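AxyAgu115A (Amphibacillus xylanus NBRC 15112, PDB 6NPS) is a family GH115 alpha-glucuronidase that probably removes glucuronic acid side groups from arabinoglucuronoxylan. Local coordinates at residues Lys93-Leu98 against Asp119-Ile124; Ala244-Pro249 against Gly301-Ala306; Ala351-Val356 against Met381-Asn386; Pro664-Ser669 against Phe702-Val707. The protein carries 3 engineered substitutions. All blocks are in the same frame, centred on the assembly; numbering follows the deposited sequence.

Contact 1: residues Lys93-Leu98 against Asp119-Ile124; sequences KREVFL and DKRGTI
Glu95 N donates to Asp119 OD2 across 2.9 Å in a nearly straight bond, reaching the oxygen on its syn side but tilted out of the carboxylate plane. Asp119 is the N-cap of helix 120-133, and its other oxygen, OD1, accepts from Gly122 N at 2.8 Å. With CG lying between the backbone N and the carbonyl carbon (chi1 53°), the carboxylate is turned to serve both donors, so one side chain both caps the helix and ties it to the loop leading into strand 97-106 of the N-terminal mixed sheet. The helix start would probably favour the negative charge here. Beside it, the extended side chain of Glu95 forms a salt bridge with Arg121, meeting the guanidinium at its edge with the two planes 75° apart. The modelled separation of Glu95 OE2 and Arg121 NE is very short, so its exact value is doubtful. Both charges have further partners: Arg171 pairs with Glu95 OE1, Asn211 donates to OE2, and Glu295 pairs with Arg121 NH1. Between these polar groups the backbones close in, with the CA atoms of Glu95 and Gly122 3.9 Å apart. Glycine suits this position, because a side chain on Gly122 would run into Val96 O, which already lies 3.6 Å from Gly122 CA. The carbonyl oxygen of the same glycine, Gly122 O, rests 3.3 Å from Phe97 CB, oblique to the phenyl ring.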
loop_
_atom_site.group_PDB
_atom_site.type_symbol
_atom_site.label_atom_id
_atom_site.label_comp_id
_atom_site.label_asym_id
_atom_site.label_seq_id
_atom_site.Cartn_x
_atom_site.Cartn_y
_atom_site.Cartn_z
ATOM N N LYS A 93 -34.837 7.664 55.759
ATOM C CA LYS A 93 -34.138 8.057 54.543
ATOM C C LYS A 93 -33.301 6.904 54.000
ATOM O O LYS A 93 -32.928 5.988 54.725
ATOM C CB LYS A 93 -33.250 9.270 54.791
ATOM C CG LYS A 93 -34.073 10.529 54.986
ATOM C CD LYS A 93 -33.209 11.736 55.088
ATOM C CE LYS A 93 -34.081 12.976 55.221
ATOM N NZ LYS A 93 -33.218 14.173 55.413
ATOM N N ARG A 94 -32.980 6.977 52.704
ATOM C CA ARG A 94 -32.309 5.902 51.988
ATOM C C ARG A 94 -30.804 6.164 51.981
ATOM O O ARG A 94 -30.365 7.195 51.470
ATOM C CB ARG A 94 -32.848 5.824 50.562
ATOM C CG ARG A 94 -32.256 4.701 49.701
ATOM C CD ARG A 94 -32.906 4.611 48.300
ATOM N NE ARG A 94 -33.667 5.808 47.932
ATOM C CZ ARG A 94 -33.177 6.883 47.299
ATOM N NH1 ARG A 94 -31.889 6.956 46.940
ATOM N NH2 ARG A 94 -33.980 7.904 47.025
ATOM N N GLU A 95 -30.025 5.232 52.535
ATOM C CA GLU A 95 -28.566 5.256 52.454
ATOM C C GLU A 95 -27.979 6.574 52.967
ATOM O O GLU A 95 -27.090 7.162 52.356
ATOM C CB GLU A 95 -28.119 4.963 51.017
ATOM C CG GLU A 95 -28.678 3.619 50.525
ATOM C CD GLU A 95 -28.229 3.197 49.117
ATOM O OE1 GLU A 95 -27.782 4.037 48.313
ATOM O OE2 GLU A 95 -28.360 1.992 48.806
ATOM N N VAL A 96 -28.470 7.033 54.118
ATOM C CA VAL A 96 -27.964 8.256 54.735
ATOM C C VAL A 96 -27.284 7.909 56.066
ATOM O O VAL A 96 -27.654 6.934 56.730
ATOM C CB VAL A 96 -29.159 9.236 54.944
ATOM C CG1 VAL A 96 -28.915 10.175 56.095
ATOM C CG2 VAL A 96 -29.445 10.011 53.653
ATOM N N PHE A 97 -26.341 8.746 56.523
ATOM C CA PHE A 97 -25.816 8.520 57.866
ATOM C C PHE A 97 -25.615 9.840 58.591
ATOM O O PHE A 97 -25.558 10.914 57.985
ATOM C CB PHE A 97 -24.499 7.713 57.839
ATOM C CG PHE A 97 -23.411 8.384 57.079
ATOM C CD1 PHE A 97 -22.565 9.286 57.710
ATOM C CD2 PHE A 97 -23.240 8.135 55.730
ATOM C CE1 PHE A 97 -21.545 9.920 56.993
ATOM C CE2 PHE A 97 -22.231 8.754 55.014
ATOM C CZ PHE A 97 -21.383 9.655 55.653
ATOM N N LEU A 98 -25.549 9.729 59.909
ATOM C CA LEU A 98 -25.166 10.798 60.818
ATOM C C LEU A 98 -23.783 10.471 61.351
ATOM O O LEU A 98 -23.510 9.323 61.723
ATOM C CB LEU A 98 -26.174 10.900 61.967
ATOM C CG LEU A 98 -25.800 11.721 63.200
ATOM C CD1 LEU A 98 -25.878 13.235 62.896
ATOM C CD2 LEU A 98 -26.716 11.346 64.356
ATOM N N ASP A 119 -30.074 2.826 57.430
ATOM C CA ASP A 119 -30.314 1.455 56.980
ATOM C C ASP A 119 -28.926 0.825 56.872
ATOM O O ASP A 119 -27.921 1.472 57.175
ATOM C CB ASP A 119 -31.111 1.436 55.659
ATOM C CG ASP A 119 -30.452 2.331 54.531
ATOM O OD1 ASP A 119 -29.215 2.527 54.537
ATOM O OD2 ASP A 119 -31.171 2.841 53.628
ATOM N N LYS A 120 -28.854 -0.427 56.420
ATOM C CA LYS A 120 -27.566 -1.118 56.402
ATOM C C LYS A 120 -26.518 -0.357 55.582
ATOM O O LYS A 120 -25.392 -0.108 56.054
ATOM C CB LYS A 120 -27.739 -2.529 55.860
ATOM C CG LYS A 120 -26.421 -3.159 55.480
ATOM C CD LYS A 120 -26.491 -4.676 55.491
ATOM C CE LYS A 120 -27.629 -5.176 54.661
ATOM N NZ LYS A 120 -27.768 -6.661 54.754
ATOM N N ARG A 121 -26.856 0.008 54.337
ATOM C CA ARG A 121 -25.842 0.630 53.492
ATOM C C ARG A 121 -25.474 2.039 53.982
ATOM O O ARG A 121 -24.317 2.451 53.838
ATOM C CB ARG A 121 -26.323 0.648 52.026
ATOM C CG ARG A 121 -26.120 -0.689 51.255
ATOM C CD ARG A 121 -26.523 -0.542 49.753
ATOM N NE ARG A 121 -27.952 -0.255 49.602
ATOM C CZ ARG A 121 -28.889 -1.196 49.677
ATOM N NH1 ARG A 121 -28.535 -2.467 49.878
ATOM N NH2 ARG A 121 -30.177 -0.874 49.554
ATOM N N GLY A 122 -26.433 2.780 54.552
ATOM C CA GLY A 122 -26.115 4.049 55.193
ATOM C C GLY A 122 -25.083 3.894 56.296
ATOM O O GLY A 122 -24.181 4.725 56.434
ATOM N N THR A 123 -25.222 2.854 57.130
ATOM C CA THR A 123 -24.211 2.630 58.161
ATOM C C THR A 123 -22.870 2.326 57.533
ATOM O O THR A 123 -21.830 2.845 57.966
ATOM C CB THR A 123 -24.632 1.483 59.085
ATOM O OG1 THR A 123 -25.997 1.667 59.491
ATOM C CG2 THR A 123 -23.759 1.420 60.347
ATOM N N ILE A 124 -22.877 1.515 56.472
ATOM C CA ILE A 124 -21.625 1.131 55.828
ATOM C C ILE A 124 -20.930 2.339 55.243
ATOM O O ILE A 124 -19.700 2.476 55.364
ATOM C CB ILE A 124 -21.896 0.057 54.759
ATOM C CG1 ILE A 124 -22.259 -1.243 55.487
ATOM C CG2 ILE A 124 -20.698 -0.056 53.817
ATOM C CD1 ILE A 124 -22.728 -2.419 54.554
#

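Contact 2: residues Ala244-Pro249 against Gly301-Ala306; sequences ASHHEP and GMRGEA
The imidazole of His246 and the guanidinium of Arg303 meet with their planes 64° apart, ND1 lying 2.9 Å from NH1. Ser245 CB covers one face of the His246 ring near its rim, and Glu248 CG does the same for His247, whose ring edge meets His246 ND1. His247 CD2 in turn lies at the edge of the Arg303 guanidinium. That group is held chiefly by salt bridges from NE to Glu355 and from NH1 to Asp307. His246 also stacks with Tyr353 and binds a glycerol through NE2, which may mark a pocket. With CG between its backbone N and carbonyl carbon (chi1 63°), His247 lies over the opposing loop, CB 3.7 Å from Arg303 CB and CE1 3.8 Å from Ala306 N. An alanine in place of His247 would probably open a gap beside Gly304 O and Ala306 and take the imidazole away from the edge of the Arg303 guanidinium. A type I turn from Ser245 to Glu248 presents both histidines, and Glu248 OE1 steadies it by accepting from Ser245 N and OG. Pro249 CG sits 3.3 Å from Gly301 O, and its ring packs against Trp284 of helix 277-291 and Gln331 of helix 317-338. These loops follow strands 241-242 and 298-300, the third and fourth of the TIM-barrel sheet.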
loop_
_atom_site.group_PDB
_atom_site.type_symbol
_atom_site.label_atom_id
_atom_site.label_comp_id
_atom_site.label_asym_id
_atom_site.label_seq_id
_atom_site.Cartn_x
_atom_site.Cartn_y
_atom_site.Cartn_z
ATOM N N ALA A 244 -28.405 -8.484 36.928
ATOM C CA ALA A 244 -28.007 -9.350 35.842
ATOM C C ALA A 244 -28.148 -8.594 34.542
ATOM O O ALA A 244 -28.967 -7.676 34.415
ATOM C CB ALA A 244 -28.867 -10.649 35.818
ATOM N N SER A 245 -27.356 -9.003 33.555
ATOM C CA SER A 245 -27.350 -8.288 32.304
ATOM C C SER A 245 -28.655 -8.524 31.551
ATOM O O SER A 245 -29.513 -9.331 31.935
ATOM C CB SER A 245 -26.140 -8.690 31.464
ATOM O OG SER A 245 -26.357 -9.956 30.845
ATOM N N HIS A 246 -28.734 -7.822 30.420
ATOM C CA HIS A 246 -29.908 -7.737 29.563
ATOM C C HIS A 246 -30.437 -9.088 29.110
ATOM O O HIS A 246 -31.621 -9.186 28.774
ATOM C CB HIS A 246 -29.546 -6.891 28.336
ATOM C CG HIS A 246 -28.118 -7.043 27.906
ATOM N ND1 HIS A 246 -27.710 -8.031 27.032
ATOM C CD2 HIS A 246 -27.000 -6.343 28.234
ATOM C CE1 HIS A 246 -26.407 -7.932 26.836
ATOM N NE2 HIS A 246 -25.952 -6.910 27.544
ATOM N N HIS A 247 -29.584 -10.092 29.076
ATOM C CA HIS A 247 -29.978 -11.420 28.670
ATOM C C HIS A 247 -29.982 -12.451 29.761
ATOM O O HIS A 247 -29.810 -13.588 29.483
ATOM C CB HIS A 247 -29.157 -11.927 27.506
ATOM C CG HIS A 247 -27.709 -12.087 27.788
ATOM N ND1 HIS A 247 -27.128 -13.311 27.996
ATOM C CD2 HIS A 247 -26.706 -11.194 27.817
ATOM C CE1 HIS A 247 -25.837 -13.162 28.190
ATOM N NE2 HIS A 247 -25.552 -11.882 28.077
ATOM N N GLU A 248 -30.129 -12.047 31.003
ATOM C CA GLU A 248 -30.133 -12.981 32.127
ATOM C C GLU A 248 -31.359 -12.746 33.003
ATOM O O GLU A 248 -31.227 -12.369 34.171
ATOM C CB GLU A 248 -28.835 -12.856 32.928
ATOM C CG GLU A 248 -27.549 -13.230 32.092
ATOM C CD GLU A 248 -26.253 -12.853 32.823
ATOM O OE1 GLU A 248 -26.068 -11.658 33.151
ATOM O OE2 GLU A 248 -25.418 -13.744 33.088
ATOM N N PRO A 249 -32.565 -13.012 32.490
ATOM C CA PRO A 249 -33.777 -12.752 33.275
ATOM C C PRO A 249 -34.044 -13.755 34.398
ATOM O O PRO A 249 -33.582 -14.902 34.398
ATOM C CB PRO A 249 -34.895 -12.821 32.233
ATOM C CG PRO A 249 -34.336 -13.711 31.119
ATOM C CD PRO A 249 -32.879 -13.407 31.089
ATOM N N GLY A 301 -37.721 -9.718 30.517
ATOM C CA GLY A 301 -37.465 -9.754 29.091
ATOM C C GLY A 301 -36.768 -11.045 28.684
ATOM O O GLY A 301 -36.630 -11.975 29.480
ATOM N N MET A 302 -36.283 -11.080 27.426
ATOM C CA MET A 302 -35.536 -12.244 26.947
ATOM C C MET A 302 -34.737 -12.011 25.665
ATOM O O MET A 302 -35.324 -11.875 24.585
ATOM C CB MET A 302 -36.494 -13.411 26.720
ATOM C CG MET A 302 -35.808 -14.761 26.720
ATOM S SD MET A 302 -36.880 -16.013 25.986
ATOM C CE MET A 302 -35.762 -17.433 25.907
ATOM N N ARG A 303 -33.411 -12.079 25.779
ATOM C CA ARG A 303 -32.508 -11.943 24.639
ATOM C C ARG A 303 -31.785 -13.281 24.442
ATOM O O ARG A 303 -31.785 -14.120 25.342
ATOM C CB ARG A 303 -31.499 -10.821 24.878
ATOM C CG ARG A 303 -32.015 -9.436 24.521
ATOM C CD ARG A 303 -30.896 -8.408 24.545
ATOM N NE ARG A 303 -30.122 -8.412 23.308
ATOM C CZ ARG A 303 -28.831 -8.717 23.235
ATOM N NH1 ARG A 303 -28.162 -9.045 24.332
ATOM N NH2 ARG A 303 -28.206 -8.695 22.065
ATOM N N GLY A 304 -31.172 -13.486 23.276
ATOM C CA GLY A 304 -30.476 -14.726 23.009
ATOM C C GLY A 304 -29.298 -14.927 23.945
ATOM O O GLY A 304 -28.837 -14.014 24.644
ATOM N N GLU A 305 -28.800 -16.163 23.946
ATOM C CA GLU A 305 -27.701 -16.543 24.825
ATOM C C GLU A 305 -26.373 -15.991 24.325
ATOM O O GLU A 305 -26.097 -15.978 23.117
ATOM C CB GLU A 305 -27.621 -18.060 24.941
ATOM C CG GLU A 305 -28.734 -18.654 25.761
ATOM C CD GLU A 305 -28.587 -20.146 25.909
ATOM O OE1 GLU A 305 -28.183 -20.806 24.922
ATOM O OE2 GLU A 305 -28.854 -20.653 27.015
ATOM N N ALA A 306 -25.543 -15.552 25.276
ATOM C CA ALA A 306 -24.241 -14.953 24.994
ATOM C C ALA A 306 -24.381 -13.745 24.065
ATOM O O ALA A 306 -23.752 -13.673 23.003
ATOM C CB ALA A 306 -23.269 -15.988 24.417
#

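Contact 3: residues Ala351-Val356 against Met381-Asn386; sequences ALYKEV and MLCDDN
Tyr353 runs along Cys383 and ends at Asn386. Its CB lies 3.6 Å from Cys383 SG, and CD1 approaches the same sulfur at 3.5 Å, a sulfur-aromatic contact made at the ring edge. Further out, CE1 is 3.3 Å from Asn386 OD1, and OH donates to that oxygen across 2.6 Å, although the exact place of OD1 is less sure. Placing CG opposite the backbone N (chi1 -177°) sends the ring out to the amide, whose plane stands 78° from its own. Lys354 CG covers part of one ring face, while Lys354 CE comes 3.3 Å from Asn386 ND2. The hydroxyl also binds a glycerol, and the ring stacks with His246, so the tyrosine may line a pocket. Were Tyr353 a phenylalanine, Asn386 OD1 and the glycerol would probably each lose their hydroxyl partner, leaving the amide freer to turn. At the other end, Leu352 N bonds to Met381 O at 2.7 Å, and side by side Leu352 CD1 and Leu382 CD2 touch at 3.8 Å. Beyond this pair the backbones part and waters lie between them, one accepting from Cys383 N, another donating to Asp384 O. Asp384 OD1 takes Asn386 N in an Asx turn. Strands 348-351 and 379-383 are parallel neighbours in the barrel, with strand 405-410 flanking the latter and helix 356-361 following the Tyr353 loop.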
loop_
_atom_site.group_PDB
_atom_site.type_symbol
_atom_site.label_atom_id
_atom_site.label_comp_id
_atom_site.label_asym_id
_atom_site.label_seq_id
_atom_site.Cartn_x
_atom_site.Cartn_y
_atom_site.Cartn_z
ATOM N N ALA A 351 -34.133 -4.212 29.986
ATOM C CA ALA A 351 -33.052 -3.580 29.250
ATOM C C ALA A 351 -33.530 -3.231 27.847
ATOM O O ALA A 351 -33.980 -4.112 27.111
ATOM C CB ALA A 351 -31.847 -4.510 29.195
ATOM N N LEU A 352 -33.456 -1.955 27.472
ATOM C CA LEU A 352 -33.629 -1.582 26.066
ATOM C C LEU A 352 -32.276 -1.594 25.348
ATOM O O LEU A 352 -31.840 -0.603 24.775
ATOM C CB LEU A 352 -34.303 -0.222 25.956
ATOM C CG LEU A 352 -35.562 -0.141 26.796
ATOM C CD1 LEU A 352 -36.252 1.187 26.572
ATOM C CD2 LEU A 352 -36.499 -1.311 26.507
ATOM N N TYR A 353 -31.605 -2.753 25.403
ATOM C CA TYR A 353 -30.227 -2.900 24.925
ATOM C C TYR A 353 -30.209 -3.336 23.464
ATOM O O TYR A 353 -30.879 -4.305 23.100
ATOM C CB TYR A 353 -29.445 -3.916 25.777
ATOM C CG TYR A 353 -27.965 -4.080 25.409
ATOM C CD1 TYR A 353 -27.062 -3.007 25.536
ATOM C CD2 TYR A 353 -27.474 -5.289 24.919
ATOM C CE1 TYR A 353 -25.726 -3.147 25.199
ATOM C CE2 TYR A 353 -26.133 -5.456 24.586
ATOM C CZ TYR A 353 -25.253 -4.368 24.723
ATOM O OH TYR A 353 -23.913 -4.489 24.388
ATOM N N LYS A 354 -29.406 -2.621 22.647
ATOM C CA LYS A 354 -29.206 -2.850 21.212
ATOM C C LYS A 354 -30.525 -2.976 20.457
ATOM O O LYS A 354 -31.320 -2.028 20.423
ATOM C CB LYS A 354 -28.343 -4.094 20.970
ATOM C CG LYS A 354 -26.841 -3.823 21.019
ATOM C CD LYS A 354 -26.091 -5.099 21.338
ATOM C CE LYS A 354 -24.653 -5.039 20.872
ATOM N NZ LYS A 354 -24.565 -5.330 19.413
ATOM N N GLU A 355 -30.778 -4.157 19.868
ATOM C CA GLU A 355 -31.964 -4.337 19.045
ATOM C C GLU A 355 -33.263 -4.171 19.825
ATOM O O GLU A 355 -34.323 -4.044 19.203
ATOM C CB GLU A 355 -31.922 -5.725 18.370
ATOM C CG GLU A 355 -32.372 -6.887 19.270
ATOM C CD GLU A 355 -31.227 -7.470 20.121
ATOM O OE1 GLU A 355 -30.044 -7.078 19.917
ATOM O OE2 GLU A 355 -31.516 -8.320 21.001
ATOM N N VAL A 356 -33.214 -4.175 21.162
ATOM C CA VAL A 356 -34.451 -4.118 21.946
ATOM C C VAL A 356 -35.058 -2.707 21.931
ATOM O O VAL A 356 -36.292 -2.559 21.986
ATOM C CB VAL A 356 -34.212 -4.608 23.395
ATOM C CG1 VAL A 356 -35.555 -4.694 24.152
ATOM C CG2 VAL A 356 -33.484 -5.964 23.417
ATOM N N MET A 381 -34.206 0.364 31.399
ATOM C CA MET A 381 -32.782 0.647 31.345
ATOM C C MET A 381 -32.397 0.948 29.902
ATOM O O MET A 381 -32.457 0.057 29.043
ATOM C CB MET A 381 -31.946 -0.504 31.894
ATOM C CG MET A 381 -30.469 -0.065 31.977
ATOM S SD MET A 381 -29.383 -1.385 32.494
ATOM C CE MET A 381 -29.652 -2.550 31.183
ATOM N N LEU A 382 -32.052 2.215 29.632
ATOM C CA LEU A 382 -31.516 2.625 28.342
ATOM C C LEU A 382 -30.034 2.262 28.288
ATOM O O LEU A 382 -29.397 1.977 29.311
ATOM C CB LEU A 382 -31.707 4.141 28.124
ATOM C CG LEU A 382 -33.192 4.564 28.177
ATOM C CD1 LEU A 382 -33.390 6.048 28.409
ATOM C CD2 LEU A 382 -33.911 4.136 26.922
ATOM N N CYS A 383 -29.470 2.282 27.088
ATOM C CA CYS A 383 -28.093 1.839 26.934
ATOM C C CYS A 383 -27.393 2.817 26.015
ATOM O O CYS A 383 -28.037 3.419 25.141
ATOM C CB CYS A 383 -28.033 0.411 26.366
ATOM S SG CYS A 383 -29.095 -0.750 27.365
ATOM N N ASP A 384 -26.086 2.996 26.228
ATOM C CA ASP A 384 -25.275 3.701 25.238
ATOM C C ASP A 384 -25.052 2.798 24.019
ATOM O O ASP A 384 -25.600 1.698 23.911
ATOM C CB ASP A 384 -23.950 4.170 25.844
ATOM C CG ASP A 384 -22.935 3.025 26.065
ATOM O OD1 ASP A 384 -23.269 1.818 25.925
ATOM O OD2 ASP A 384 -21.755 3.357 26.390
ATOM N N ASP A 385 -24.250 3.278 23.064
ATOM C CA ASP A 385 -24.048 2.550 21.831
ATOM C C ASP A 385 -22.861 1.586 21.918
ATOM O O ASP A 385 -22.345 1.171 20.877
ATOM C CB ASP A 385 -23.859 3.528 20.670
ATOM C CG ASP A 385 -22.596 4.399 20.814
ATOM O OD1 ASP A 385 -21.859 4.340 21.836
ATOM O OD2 ASP A 385 -22.325 5.167 19.868
ATOM N N ASN A 386 -22.403 1.258 23.134
ATOM C CA ASN A 386 -21.324 0.320 23.436
ATOM C C ASN A 386 -19.997 1.046 23.293
ATOM O O ASN A 386 -18.957 0.465 23.600
ATOM C CB ASN A 386 -21.363 -0.975 22.585
ATOM C CG ASN A 386 -22.586 -1.823 22.916
ATOM O OD1 ASN A 386 -22.789 -2.161 24.085
ATOM N ND2 ASN A 386 -23.406 -2.144 21.921
HETATM O O HOH W 1 -31.132 2.250 24.772
HETATM O O HOH W 2 -26.847 -0.457 22.849
#

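Contact 4: residues Pro664-Ser669 against Phe702-Val707; sequences PRLLVS and FTISSV
Leu667 and Ser705 exchange two backbone hydrogen bonds, N to O in each direction at 2.9 Å, and Ser669 and Thr703 form a second such pair. These are the hydrogen-bonded pairs of antiparallel strands 666-670 and 700-706, at the middle of a five-stranded antiparallel sheet that packs face to face on a second sheet, as in a beta-sandwich. In the alternating non-hydrogen-bonded pairs, Leu666 with Ser706 and Val668 with Ile704, CA-H groups supplement the bonding: Ile704 CA lies 3.3 Å from Leu667 O. On the face of Leu667, Ser669, Thr703 and Ser705, one water joins both strands by donating to Leu667 O and hydrogen-bonding to the hydroxyls of Ser669 and Ser705. Thr703 OG1 turns instead to Asp671. The reverse face is mainly apolar, with Ser706 at its end. Leu666 CD1 meets Ile704 CG2 at 3.9 Å, and both residues rest on Tyr714 of strand 712-718 in the facing sheet. Val668 CG1 touches Phe702 CD2, also at 3.9 Å, and the two side chains share Ile770 of strand 766-775. Phe702 CG stands between the backbone N and the carbonyl carbon (chi1 64°), which sets the ring beside Val668 while CB stays 3.2 Å from Ser669 O. At the Arg665 end of the pair, Arg665 forms a salt bridge with Glu678, and its NH2 donates to Asn650 O of the second subunit. There the side chains of Arg665 and Val707 cross at about a right angle, Val707 CG2 lying 3.5 Å from Arg665 CB.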
loop_
_atom_site.group_PDB
_atom_site.type_symbol
_atom_site.label_atom_id
_atom_site.label_comp_id
_atom_site.label_asym_id
_atom_site.label_seq_id
_atom_site.Cartn_x
_atom_site.Cartn_y
_atom_site.Cartn_z
ATOM N N PRO A 664 24.560 10.433 -5.470
ATOM C CA PRO A 664 24.451 11.263 -4.244
ATOM C C PRO A 664 23.311 12.273 -4.319
ATOM O O PRO A 664 23.476 13.504 -4.444
ATOM C CB PRO A 664 25.831 11.934 -4.174
ATOM C CG PRO A 664 26.255 12.036 -5.560
ATOM C CD PRO A 664 25.750 10.784 -6.260
ATOM N N ARG A 665 22.117 11.742 -4.232
ATOM C CA ARG A 665 20.903 12.511 -4.363
ATOM C C ARG A 665 20.429 12.954 -2.986
ATOM O O ARG A 665 20.701 12.310 -1.956
ATOM C CB ARG A 665 19.810 11.665 -5.054
ATOM C CG ARG A 665 20.133 11.214 -6.446
ATOM C CD ARG A 665 19.435 9.844 -6.852
ATOM N NE ARG A 665 18.077 9.742 -6.294
ATOM C CZ ARG A 665 17.295 8.674 -6.435
ATOM N NH1 ARG A 665 17.776 7.622 -7.099
ATOM N NH2 ARG A 665 16.058 8.650 -5.868
ATOM N N LEU A 666 19.671 14.053 -2.987
ATOM C CA LEU A 666 19.153 14.639 -1.772
ATOM C C LEU A 666 17.693 15.003 -1.987
ATOM O O LEU A 666 17.342 15.644 -2.986
ATOM C CB LEU A 666 19.960 15.920 -1.413
ATOM C CG LEU A 666 21.385 15.696 -0.918
ATOM C CD1 LEU A 666 22.041 17.102 -0.669
ATOM C CD2 LEU A 666 21.390 14.862 0.361
ATOM N N LEU A 667 16.858 14.651 -1.037
ATOM C CA LEU A 667 15.451 14.986 -1.113
ATOM C C LEU A 667 15.208 16.247 -0.294
ATOM O O LEU A 667 15.597 16.311 0.873
ATOM C CB LEU A 667 14.610 13.812 -0.595
ATOM C CG LEU A 667 13.119 14.125 -0.657
ATOM C CD1 LEU A 667 12.687 14.057 -2.138
ATOM C CD2 LEU A 667 12.331 13.141 0.198
ATOM N N VAL A 668 14.581 17.250 -0.903
ATOM C CA VAL A 668 14.156 18.454 -0.187
ATOM C C VAL A 668 12.663 18.352 0.098
ATOM O O VAL A 668 11.869 18.136 -0.826
ATOM C CB VAL A 668 14.468 19.720 -1.010
ATOM C CG1 VAL A 668 13.939 20.983 -0.302
ATOM C CG2 VAL A 668 15.955 19.821 -1.305
ATOM N N SER A 669 12.256 18.544 1.360
ATOM C CA SER A 669 10.843 18.441 1.692
ATOM C C SER A 669 10.417 19.589 2.594
ATOM O O SER A 669 11.195 20.061 3.424
ATOM C CB SER A 669 10.534 17.081 2.348
ATOM O OG SER A 669 11.285 16.874 3.542
ATOM N N PHE A 702 12.346 23.579 6.333
ATOM C CA PHE A 702 12.325 22.472 5.387
ATOM C C PHE A 702 13.473 21.537 5.725
ATOM O O PHE A 702 14.378 21.895 6.486
ATOM C CB PHE A 702 12.391 22.980 3.934
ATOM C CG PHE A 702 13.654 23.705 3.561
ATOM C CD1 PHE A 702 13.769 25.098 3.741
ATOM C CD2 PHE A 702 14.720 23.013 2.991
ATOM C CE1 PHE A 702 14.934 25.776 3.344
ATOM C CE2 PHE A 702 15.876 23.666 2.592
ATOM C CZ PHE A 702 16.001 25.065 2.765
ATOM N N THR A 703 13.444 20.323 5.156
ATOM C CA THR A 703 14.436 19.318 5.484
ATOM C C THR A 703 15.127 18.863 4.212
ATOM O O THR A 703 14.526 18.841 3.131
ATOM C CB THR A 703 13.759 18.145 6.234
ATOM O OG1 THR A 703 13.163 18.674 7.423
ATOM C CG2 THR A 703 14.755 17.045 6.647
ATOM N N ILE A 704 16.407 18.529 4.349
ATOM C CA ILE A 704 17.207 17.900 3.301
ATOM C C ILE A 704 17.644 16.527 3.816
ATOM O O ILE A 704 18.199 16.434 4.918
ATOM C CB ILE A 704 18.432 18.763 2.937
ATOM C CG1 ILE A 704 18.016 20.196 2.596
ATOM C CG2 ILE A 704 19.239 18.149 1.764
ATOM C CD1 ILE A 704 19.185 21.169 2.620
ATOM N N SER A 705 17.401 15.466 3.014
ATOM C CA SER A 705 17.556 14.086 3.453
ATOM C C SER A 705 18.333 13.264 2.448
ATOM O O SER A 705 18.118 13.374 1.232
ATOM C CB SER A 705 16.202 13.385 3.655
ATOM O OG SER A 705 15.430 14.101 4.578
ATOM N N SER A 706 19.164 12.371 2.983
ATOM C CA SER A 706 19.927 11.406 2.193
ATOM C C SER A 706 19.053 10.267 1.655
ATOM O O SER A 706 18.238 9.683 2.382
ATOM C CB SER A 706 21.027 10.767 3.049
ATOM O OG SER A 706 21.962 11.727 3.493
ATOM N N VAL A 707 19.298 9.903 0.402
ATOM C CA VAL A 707 18.780 8.666 -0.171
ATOM C C VAL A 707 19.882 7.699 -0.502
ATOM O O VAL A 707 19.587 6.557 -0.849
ATOM C CB VAL A 707 17.934 8.924 -1.433
ATOM C CG1 VAL A 707 16.732 9.779 -1.087
ATOM C CG2 VAL A 707 18.780 9.584 -2.492
HETATM O O HOH W 3 22.247 10.909 -0.639
HETATM O O HOH W 4 13.915 15.741 3.128
#

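The four contacts follow one another in series along the chain, without nesting or crossing. Contact 1 closes the loop formed by strands 97-106 and 109-117 and fastens the next helix to the N-terminal sheet. Contact 2 closes the excursion between the third and fourth barrel strands, and contact 3 the one between the fifth and sixth. These two touch, through the Arg303-Glu355 salt bridge and the His246-Tyr353 stack, so the loops adjoin at the C-terminal end of the barrel strands, beside the bound glycerol. Contact 4 returns strand 700-706 to 666-670 in a beta-rich region, its centre about 72 Å from that of contact 1, on the opposite side of the chain's centre.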